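Local coordinates for tropomodulin (PDB 1PGV), which probably caps the pointed end of actin filaments, blocking their elongation and depolymerization there, this chain being its C-terminal domain, at residues 149-152 and 153-156. Sequence-based numbering, arbitrary orientation.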
loop_
_atom_site.group_PDB
_atom_site.type_symbol
_atom_site.label_atom_id
_atom_site.label_comp_id
_atom_site.label_asym_id
_atom_site.label_seq_id
_atom_site.Cartn_x
_atom_site.Cartn_y
_atom_site.Cartn_z
ATOM N N MET A 149 13.930 0.741 -0.584
ATOM C CA MET A 149 12.829 1.337 0.179
ATOM C C MET A 149 13.149 2.679 0.822
ATOM O O MET A 149 12.331 3.614 0.773
ATOM C CB MET A 149 12.375 0.375 1.270
ATOM C CG MET A 149 11.734 -0.897 0.760
ATOM S SD MET A 149 11.107 -1.873 2.120
ATOM C CE MET A 149 9.936 -2.915 1.248
ATOM N N MET A 150 14.319 2.788 1.444
ATOM C CA MET A 150 14.666 4.042 2.095
ATOM C C MET A 150 14.785 5.186 1.104
ATOM O O MET A 150 14.411 6.317 1.415
ATOM C CB MET A 150 15.955 3.906 2.912
ATOM C CG MET A 150 17.218 3.670 2.113
ATOM S SD MET A 150 18.657 3.733 3.216
ATOM C CE MET A 150 19.914 4.345 2.072
ATOM N N MET A 151 15.290 4.908 -0.096
ATOM C CA MET A 151 15.414 5.963 -1.091
ATOM C C MET A 151 14.060 6.321 -1.697
ATOM O O MET A 151 13.791 7.494 -1.984
ATOM C CB MET A 151 16.386 5.551 -2.198
ATOM C CG MET A 151 17.812 5.346 -1.692
ATOM S SD MET A 151 18.392 6.719 -0.659
ATOM C CE MET A 151 18.727 7.939 -1.889
ATOM N N ALA A 152 13.213 5.316 -1.895
ATOM C CA ALA A 152 11.884 5.531 -2.461
ATOM C C ALA A 152 11.054 6.377 -1.505
ATOM O O ALA A 152 10.371 7.317 -1.919
ATOM C CB ALA A 152 11.186 4.203 -2.691
ATOM N N ILE A 153 11.115 6.024 -0.229
ATOM C CA ILE A 153 10.370 6.741 0.802
ATOM C C ILE A 153 10.869 8.179 0.934
ATOM O O ILE A 153 10.078 9.120 1.048
ATOM C CB ILE A 153 10.500 6.019 2.154
ATOM C CG1 ILE A 153 9.777 4.669 2.085
ATOM C CG2 ILE A 153 9.928 6.886 3.273
ATOM C CD1 ILE A 153 10.025 3.759 3.280
ATOM N N GLU A 154 12.184 8.352 0.913
ATOM C CA GLU A 154 12.770 9.674 1.040
ATOM C C GLU A 154 12.300 10.599 -0.080
ATOM O O GLU A 154 12.192 11.808 0.111
ATOM C CB GLU A 154 14.297 9.551 1.048
ATOM C CG GLU A 154 15.041 10.804 1.419
ATOM C CD GLU A 154 16.517 10.537 1.646
ATOM O OE1 GLU A 154 16.894 10.142 2.771
ATOM O OE2 GLU A 154 17.291 10.713 0.685
ATOM N N GLU A 155 12.002 10.033 -1.248
ATOM C CA GLU A 155 11.546 10.830 -2.379
ATOM C C GLU A 155 10.033 11.061 -2.344
ATOM O O GLU A 155 9.514 11.947 -3.025
ATOM C CB GLU A 155 11.917 10.137 -3.693
ATOM C CG GLU A 155 11.829 11.032 -4.901
ATOM C CD GLU A 155 12.158 10.306 -6.189
ATOM O OE1 GLU A 155 13.054 9.432 -6.166
ATOM O OE2 GLU A 155 11.526 10.621 -7.218
ATOM N N ASN A 156 9.330 10.261 -1.554
ATOM C CA ASN A 156 7.873 10.373 -1.459
ATOM C C ASN A 156 7.514 11.495 -0.480
ATOM O O ASN A 156 7.967 11.488 0.656
ATOM C CB ASN A 156 7.284 9.048 -0.970
ATOM C CG ASN A 156 5.766 9.005 -1.074
ATOM O OD1 ASN A 156 5.070 9.853 -0.504
ATOM N ND2 ASN A 156 5.242 8.014 -1.808
HETATM O O HOH W 1 14.905 8.366 -4.406
#
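The ethyl arm of Ile153 packs against the oxygen end of the Met149 carbonyl, one helical turn back. Its CG1 is 3.1 Å from Met149 O, and CD1 also touches that oxygen. CG1 stands beside the backbone N, chi1 -67°, which turns the ethyl arm back along the helix. Ile153 N gives Met149 O a fairly straight hydrogen bond of 2.9 Å. With an alanine here, CG1 and CD1 are gone, which is likely to cost Met149 O its contact with the arm and open a gap against Val175 of helix 169-190. Met151 and the extended Glu154 chain run side by side and point the same way. Met151 folds at chi2 -48° and chi3 -76°, which brings CE to 4.0 Å from Glu154 OE2. That carboxylate oxygen has its salt bridge with Arg174. These residues form the C-terminal part of helix 143-155, the helix of a beta-alpha-beta unit between parallel strands 130-132 and 161-163 in the leucine-rich-repeat-like domain. The Met149 side chain touches Leu115 and Leu119 of helix 112-121. Glu155 N hydrogen bonds to Met151 O at 3.2 Å, and weakly, like Asn156 N, to Ala152 O. A water donates to Met151 O and to Glu155 OE1, 2.8 Å from each. Asn156 OD1 accepts from Ser158 N and Leu159 N.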